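Local coordinates for sulfhydryl oxidase 1 (Homo sapiens, PDB 3LLK), which probably catalyses the FAD-dependent oxidation of thiols to disulfides, passing the electrons on to molecular oxygen, at residues I14-A17 with D18-A22; A22-Y25 with I26-E30; H114-G117 with F118-L122. One frame throughout, in Å; residues are numbered along the deposited sequence.

In the fold
All three contacts are local and largely buried, and each belongs to the start or end of a helix. Contacts 1 and 2 follow one another on helix 16-30 and share Ala22: contact 1 builds its first turns out of strand 14-15, contact 2 its last, ending in a wider pi-type turn. Contact 3 opens helix 118-134, which packs across helix 16-30, so that Ser121 meets Ala22, and Phe118 reaches contact 2. Chemistry follows place. Contact 1 joins apolar packing to a carboxylate held by loop backbone, contact 2 combines aromatic packing with salt bridges from Arg28 to helices 83-92 and 95-98, and contact 3 lines the FAD site with an arginine and a disulfide cysteine.

Contact 1 of 3, residues I14-A17 with D18-A22; sequences IYMA and DLESA
Leu19 packs back on Ile14 where the chain passes from strand 14-15 into helix 16-30, and this is the dense half of the helix start. Ile14 CG2 lies 3.8 Å from Leu19 CD1, and Met16 SD approaches that same Leu19 methyl less closely, at 4.3 Å. All three side chains are buried. Apart from this cluster, facing the loop at Ile106, sits the buried carboxylate of Asp18. With CG next to its own backbone N (chi1 -66°), it lies alongside the N-cap residue, the side chains pointing the same way, and Asp18 OD2 comes 3.3 Å from Tyr15 CB, the carboxylate turned nearly square to the ring. A water ties the two residues together, accepting from Tyr15 N and donating to Asp18 OD2. Backbone N-H groups of Ile106 and Gly107 also bind this carboxylate, and its place at the helix start would probably favour the negative charge.

Tyr15 O receives only weak bonds from Asp18 N and Leu19 N; the first strong helical bond is Glu20 N to Met16 O, 2.9 Å and nearly straight at 172°. The looser, partly exposed flank holds Ala17 and Glu20. Here Glu20 OE2 passes Met16 CG at 3.8 Å on its way to a salt bridge with Arg59. Strand 255-256 runs parallel to strand 14-15, its Ile255 touching Ile14, Met16 and Leu19, while Val124 of helix 118-134 meets Leu19 as well.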
# COMPACT_ATOMS: atom_id res chain seq x y z
N ILE A 14 10.24 8.65 -2.31
CA ILE A 14 8.90 8.18 -2.59
C ILE A 14 8.40 9.17 -3.63
O ILE A 14 8.58 10.38 -3.45
CB ILE A 14 7.99 8.27 -1.34
CG1 ILE A 14 8.58 7.47 -0.19
CG2 ILE A 14 6.58 7.81 -1.69
CD1 ILE A 14 8.95 6.05 -0.54
N TYR A 15 7.81 8.69 -4.71
CA TYR A 15 7.30 9.58 -5.74
C TYR A 15 5.79 9.68 -5.64
O TYR A 15 5.09 8.66 -5.62
CB TYR A 15 7.72 9.09 -7.13
CG TYR A 15 9.20 9.25 -7.36
CD1 TYR A 15 9.73 10.46 -7.81
CD2 TYR A 15 10.08 8.22 -7.06
CE1 TYR A 15 11.10 10.64 -7.94
CE2 TYR A 15 11.46 8.39 -7.18
CZ TYR A 15 11.96 9.60 -7.62
OH TYR A 15 13.31 9.76 -7.73
N MET A 16 5.28 10.90 -5.56
CA MET A 16 3.85 11.09 -5.44
C MET A 16 3.12 10.42 -6.60
O MET A 16 1.99 9.95 -6.46
CB MET A 16 3.50 12.58 -5.39
CG MET A 16 2.05 12.86 -4.99
SD MET A 16 1.62 12.33 -3.28
CE MET A 16 2.02 13.80 -2.37
N ALA A 17 3.79 10.36 -7.76
CA ALA A 17 3.20 9.75 -8.95
C ALA A 17 2.87 8.27 -8.71
O ALA A 17 1.84 7.79 -9.17
CB ALA A 17 4.16 9.89 -10.15
N ASP A 18 3.75 7.56 -8.01
CA ASP A 18 3.50 6.15 -7.74
C ASP A 18 2.28 6.02 -6.81
O ASP A 18 1.43 5.15 -7.02
CB ASP A 18 4.71 5.47 -7.08
CG ASP A 18 5.93 5.38 -8.00
OD1 ASP A 18 5.82 4.80 -9.11
OD2 ASP A 18 7.00 5.89 -7.60
N LEU A 19 2.19 6.89 -5.81
CA LEU A 19 1.08 6.82 -4.87
C LEU A 19 -0.27 7.15 -5.52
O LEU A 19 -1.25 6.44 -5.30
CB LEU A 19 1.34 7.75 -3.67
CG LEU A 19 2.56 7.39 -2.80
CD1 LEU A 19 2.85 8.51 -1.80
CD2 LEU A 19 2.31 6.07 -2.07
N GLU A 20 -0.32 8.23 -6.29
CA GLU A 20 -1.57 8.61 -6.95
C GLU A 20 -1.98 7.59 -8.02
O GLU A 20 -3.17 7.36 -8.25
CB GLU A 20 -1.45 10.01 -7.58
CG GLU A 20 -1.09 11.09 -6.56
CD GLU A 20 -1.20 12.50 -7.11
OE1 GLU A 20 -0.96 12.70 -8.32
OE2 GLU A 20 -1.51 13.41 -6.32
N SER A 21 -1.00 6.98 -8.68
CA SER A 21 -1.29 5.97 -9.69
C SER A 21 -1.89 4.75 -9.01
O SER A 21 -2.80 4.11 -9.55
CB SER A 21 -0.03 5.57 -10.46
OG SER A 21 0.39 6.61 -11.34
N ALA A 22 -1.37 4.42 -7.82
CA ALA A 22 -1.89 3.30 -7.06
C ALA A 22 -3.38 3.56 -6.78
O ALA A 22 -4.23 2.70 -7.04
CB ALA A 22 -1.11 3.14 -5.74
O HOH W 1 7.62 5.92 -4.92

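Contact 2 of 3, residues A22-Y25 with I26-E30; sequences ALHY and ILRIE
Tyr25 lays its ring over Ile29 at the end of helix 16-30, where the regular alpha-helical turns widen into a pi-type turn. With CG anti to the backbone N (chi1 -161°), the tyrosine leans along the helix toward its C-terminal end, and Ile29 stands upright beneath it: Ile29 CB is 3.9 Å from the centroid of the Tyr25 ring, almost on the ring normal, a clear CH-pi contact. The CG2 branch of Ile29 slides out under the phenol end, 3.7 Å from Tyr25 CZ. Glu30 comes in at the edge instead, its CG near the ring plane and 3.8 Å from Tyr25 CD2, before the carboxylate turns off to Tyr157 OH and Gly163 N. Phe118 of helix 118-134 stacks on the side of the tyrosine opposite Ile29. An alanine at Tyr25 takes away the ring between Ile29 and Phe118, and would probably leave a gap between this end of the helix and helix 118-134, with Ile29 CB lacking its CH-pi partner.

One residue earlier, His24 and Arg28 meet differently. The imidazole and guanidinium planes stand 65° apart, and the touch is made by the aliphatic stem, Arg28 CG lying 3.6 Å from His24 CE1. Their polar ends converge on Glu95, which takes His24 ND1 on one carboxylate oxygen and Arg28 NE on the other; Arg28 also pairs with Asp91. Leu27, on yet another side of the helix, turns to Phe86 and Leu90 of helix 83-92. The pi-type turn itself centres on one carbonyl: Tyr25 O accepts Glu30 N at 3.0 Å in the carbonyl plane, and Ile29 N at 2.8 Å from above it.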
# COMPACT_ATOMS: atom_id res chain seq x y z
N ALA A 22 -1.37 4.42 -7.82
CA ALA A 22 -1.89 3.30 -7.06
C ALA A 22 -3.38 3.56 -6.78
O ALA A 22 -4.23 2.70 -7.04
CB ALA A 22 -1.11 3.14 -5.74
N LEU A 23 -3.70 4.74 -6.26
CA LEU A 23 -5.09 5.10 -6.00
C LEU A 23 -5.94 4.96 -7.27
O LEU A 23 -7.04 4.40 -7.24
CB LEU A 23 -5.20 6.54 -5.49
CG LEU A 23 -4.63 6.89 -4.11
CD1 LEU A 23 -4.98 8.34 -3.79
CD2 LEU A 23 -5.20 5.96 -3.05
N HIS A 24 -5.44 5.49 -8.37
CA HIS A 24 -6.16 5.43 -9.64
C HIS A 24 -6.47 3.98 -10.04
O HIS A 24 -7.60 3.63 -10.39
CB HIS A 24 -5.33 6.08 -10.74
CG HIS A 24 -5.97 6.01 -12.09
ND1 HIS A 24 -7.13 6.68 -12.40
CD2 HIS A 24 -5.63 5.31 -13.20
CE1 HIS A 24 -7.48 6.41 -13.65
NE2 HIS A 24 -6.59 5.58 -14.16
N TYR A 25 -5.44 3.14 -9.99
CA TYR A 25 -5.55 1.74 -10.37
C TYR A 25 -6.52 1.00 -9.45
O TYR A 25 -7.30 0.16 -9.90
CB TYR A 25 -4.17 1.09 -10.30
CG TYR A 25 -4.06 -0.18 -11.08
CD1 TYR A 25 -3.64 -0.18 -12.41
CD2 TYR A 25 -4.39 -1.41 -10.50
CE1 TYR A 25 -3.54 -1.36 -13.14
CE2 TYR A 25 -4.29 -2.60 -11.22
CZ TYR A 25 -3.87 -2.56 -12.53
OH TYR A 25 -3.76 -3.73 -13.25
N ILE A 26 -6.47 1.31 -8.17
CA ILE A 26 -7.35 0.68 -7.20
C ILE A 26 -8.82 0.96 -7.52
O ILE A 26 -9.63 0.04 -7.69
CB ILE A 26 -7.04 1.17 -5.76
CG1 ILE A 26 -5.75 0.53 -5.26
CG2 ILE A 26 -8.20 0.86 -4.83
CD1 ILE A 26 -5.15 1.17 -4.01
N LEU A 27 -9.16 2.24 -7.62
CA LEU A 27 -10.53 2.66 -7.87
C LEU A 27 -11.11 2.34 -9.25
O LEU A 27 -12.28 1.98 -9.34
CB LEU A 27 -10.65 4.17 -7.61
CG LEU A 27 -10.31 4.66 -6.19
CD1 LEU A 27 -10.13 6.18 -6.21
CD2 LEU A 27 -11.41 4.27 -5.21
N ARG A 28 -10.30 2.46 -10.29
CA ARG A 28 -10.76 2.21 -11.66
C ARG A 28 -10.55 0.78 -12.16
O ARG A 28 -11.32 0.30 -13.01
CB ARG A 28 -10.06 3.17 -12.63
CG ARG A 28 -10.29 4.65 -12.36
CD ARG A 28 -11.73 5.03 -12.64
NE ARG A 28 -11.93 6.48 -12.69
CZ ARG A 28 -13.10 7.05 -12.94
NH1 ARG A 28 -14.18 6.29 -13.17
NH2 ARG A 28 -13.21 8.37 -12.99
N ILE A 29 -9.52 0.10 -11.67
CA ILE A 29 -9.26 -1.26 -12.13
C ILE A 29 -9.63 -2.35 -11.13
O ILE A 29 -10.57 -3.10 -11.36
CB ILE A 29 -7.78 -1.44 -12.52
CG1 ILE A 29 -7.38 -0.40 -13.57
CG2 ILE A 29 -7.54 -2.84 -13.05
CD1 ILE A 29 -8.12 -0.53 -14.88
N GLU A 30 -8.92 -2.42 -10.01
CA GLU A 30 -9.19 -3.47 -9.03
C GLU A 30 -10.63 -3.49 -8.52
O GLU A 30 -11.28 -4.54 -8.52
CB GLU A 30 -8.22 -3.37 -7.86
CG GLU A 30 -6.77 -3.43 -8.28
CD GLU A 30 -5.98 -4.43 -7.47
OE1 GLU A 30 -5.90 -4.26 -6.24
OE2 GLU A 30 -5.45 -5.39 -8.07

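Contact 3 of 3, residues H114-G117 with F118-L122; sequences HFRG and FPCSL. With FAD (flavin-adenine dinucleotide), chain D.
The guanidinium of Arg116 meets Cys120 obliquely, NH2 standing 3.7 Å from Cys120 SG, while its edge is given to FAD. A pyrophosphate oxygen, O2P, and the ribose hydroxyl O3B lie at that edge; Arg116 NE donates to FAD O2P at 2.5 Å, a distance so short that its exact value is doubtful. Phe213 adds a cation-pi contact, and Gln109 O takes NH1. Bending at chi3 (76°) brings the arginine tip round to the cofactor.

Gly117, the N-cap residue, has backbone angles at which a CB would jam against the preceding carbonyl and Phe118 N, so glycine is called for. It turns the chain into helix 118-134, and Gly117 O accepts Ser121 N at 3.0 Å. Ser121 OG, set between its backbone N and carbonyl carbon (chi1 76°), bonds back to Phe118 O at 2.7 Å, on a lone pair of a carbonyl that Leu122 N also uses. This first turn faces the cofactor: Cys120 CA comes 3.0 Å from FAD O1A, and Pro119 CB packs 3.5 Å from the ribityl FAD O3'. The diphosphate thus lies along the flank of this turn, Arg116 supplying positive charge.

Cys120 is bonded to Cys108, a disulfide that fastens the preceding loop to the helix. On the side away from FAD, Phe118 and Leu122 rest on Ile26 of helix 16-30, with Ser121 on Ala22.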
# COMPACT_ATOMS: atom_id res chain seq x y z
N HIS A 114 5.56 -5.93 -17.79
CA HIS A 114 5.03 -6.93 -16.88
C HIS A 114 5.74 -6.98 -15.52
O HIS A 114 5.28 -7.67 -14.61
CB HIS A 114 5.07 -8.32 -17.54
CG HIS A 114 6.42 -8.72 -18.04
ND1 HIS A 114 6.92 -8.30 -19.25
CD2 HIS A 114 7.39 -9.49 -17.48
CE1 HIS A 114 8.14 -8.79 -19.42
NE2 HIS A 114 8.44 -9.52 -18.36
N PHE A 115 6.84 -6.26 -15.38
CA PHE A 115 7.58 -6.24 -14.11
C PHE A 115 7.12 -5.07 -13.24
O PHE A 115 6.73 -4.01 -13.75
CB PHE A 115 9.09 -6.08 -14.34
CG PHE A 115 9.77 -7.31 -14.88
CD1 PHE A 115 10.76 -7.20 -15.86
CD2 PHE A 115 9.45 -8.58 -14.41
CE1 PHE A 115 11.42 -8.32 -16.35
CE2 PHE A 115 10.10 -9.71 -14.89
CZ PHE A 115 11.08 -9.58 -15.87
N ARG A 116 7.17 -5.28 -11.93
CA ARG A 116 6.83 -4.25 -10.97
C ARG A 116 5.49 -3.58 -11.25
O ARG A 116 4.47 -4.25 -11.42
CB ARG A 116 7.96 -3.22 -10.96
CG ARG A 116 9.35 -3.87 -10.90
CD ARG A 116 10.47 -2.86 -10.75
NE ARG A 116 10.56 -2.35 -9.38
CZ ARG A 116 10.84 -1.10 -9.06
NH1 ARG A 116 11.06 -0.20 -10.01
NH2 ARG A 116 10.89 -0.73 -7.78
N GLY A 117 5.47 -2.26 -11.28
CA GLY A 117 4.23 -1.56 -11.54
C GLY A 117 3.29 -1.46 -10.35
O GLY A 117 3.72 -1.19 -9.23
N PHE A 118 2.01 -1.70 -10.59
CA PHE A 118 1.01 -1.59 -9.53
C PHE A 118 1.36 -2.32 -8.23
O PHE A 118 1.25 -1.74 -7.17
CB PHE A 118 -0.36 -2.07 -10.03
CG PHE A 118 -1.43 -2.02 -8.98
CD1 PHE A 118 -1.82 -0.80 -8.41
CD2 PHE A 118 -2.02 -3.19 -8.51
CE1 PHE A 118 -2.79 -0.75 -7.41
CE2 PHE A 118 -2.98 -3.16 -7.51
CZ PHE A 118 -3.37 -1.94 -6.95
N PRO A 119 1.76 -3.61 -8.31
CA PRO A 119 2.11 -4.38 -7.11
C PRO A 119 3.14 -3.63 -6.26
O PRO A 119 3.05 -3.60 -5.03
CB PRO A 119 2.66 -5.68 -7.68
CG PRO A 119 1.85 -5.85 -8.94
CD PRO A 119 1.86 -4.45 -9.51
N CYS A 120 4.10 -3.02 -6.93
CA CYS A 120 5.14 -2.24 -6.25
C CYS A 120 4.49 -1.03 -5.58
O CYS A 120 4.73 -0.76 -4.40
CB CYS A 120 6.17 -1.79 -7.27
SG CYS A 120 7.38 -0.51 -6.79
N SER A 121 3.63 -0.34 -6.31
CA SER A 121 2.97 0.84 -5.78
C SER A 121 2.04 0.51 -4.62
O SER A 121 1.83 1.34 -3.75
CB SER A 121 2.18 1.57 -6.87
OG SER A 121 0.97 0.90 -7.16
N LEU A 122 1.49 -0.70 -4.61
CA LEU A 122 0.58 -1.10 -3.55
C LEU A 122 1.35 -1.30 -2.24
O LEU A 122 0.90 -0.87 -1.18
CB LEU A 122 -0.18 -2.37 -3.94
CG LEU A 122 -1.38 -2.68 -3.05
CD1 LEU A 122 -2.34 -1.49 -3.05
CD2 LEU A 122 -2.07 -3.95 -3.56
PA FAD D . 8.23 -4.48 -4.27
O1A FAD D . 6.93 -4.23 -4.97
O2A FAD D . 8.49 -5.70 -3.47
O5B FAD D . 8.61 -3.26 -3.37
C5B FAD D . 8.13 -1.92 -3.53
C4B FAD D . 9.28 -1.11 -2.99
O4B FAD D . 9.01 -0.97 -1.57
C3B FAD D . 10.79 -1.29 -3.26
O3B FAD D . 11.27 -0.76 -4.49
C2B FAD D . 11.34 -0.72 -2.03
O2B FAD D . 11.58 0.65 -2.06
C1B FAD D . 10.29 -1.00 -0.93
N9A FAD D . 10.41 -2.17 -0.13
C8A FAD D . 10.99 -3.45 -0.36
N7A FAD D . 10.94 -4.29 0.62
C5A FAD D . 10.30 -3.54 1.60
C6A FAD D . 9.99 -3.88 2.93
N6A FAD D . 10.32 -5.06 3.49
N1A FAD D . 9.37 -2.97 3.76
C2A FAD D . 9.08 -1.69 3.37
N3A FAD D . 9.39 -1.34 2.04
C4A FAD D . 10.00 -2.32 1.20
N1 FAD D . 4.29 -11.69 -6.35
C2 FAD D . 4.54 -13.01 -6.69
O2 FAD D . 5.10 -13.21 -7.78
N3 FAD D . 4.12 -13.86 -5.68
C4 FAD D . 3.50 -13.54 -4.44
O4 FAD D . 3.14 -14.46 -3.65
C4X FAD D . 3.30 -12.19 -4.21
N5 FAD D . 2.59 -11.76 -3.04
C5X FAD D . 2.23 -10.41 -2.78
C6 FAD D . 1.43 -10.13 -1.65
C7 FAD D . 1.10 -8.78 -1.39
C7M FAD D . 0.23 -8.55 -0.15
C8 FAD D . 1.56 -7.72 -2.23
C8M FAD D . 1.35 -6.22 -2.11
C9 FAD D . 2.32 -8.04 -3.36
C9A FAD D . 2.66 -9.36 -3.74
N10 FAD D . 3.46 -9.93 -4.86
C10 FAD D . 3.70 -11.24 -5.19
C1' FAD D . 4.17 -8.98 -5.64
C2' FAD D . 5.57 -8.61 -5.23
O2' FAD D . 5.67 -8.53 -3.79
C3' FAD D . 6.15 -7.34 -5.79
O3' FAD D . 5.29 -6.25 -5.51
C4' FAD D . 6.63 -7.29 -7.23
O4' FAD D . 7.32 -8.53 -7.59
C5' FAD D . 7.39 -6.12 -7.67
O5' FAD D . 8.63 -6.13 -6.94
P FAD D . 9.59 -4.92 -6.79
O1P FAD D . 10.91 -5.54 -6.89
O2P FAD D . 9.32 -3.84 -7.77
O3P FAD D . 9.41 -4.28 -5.33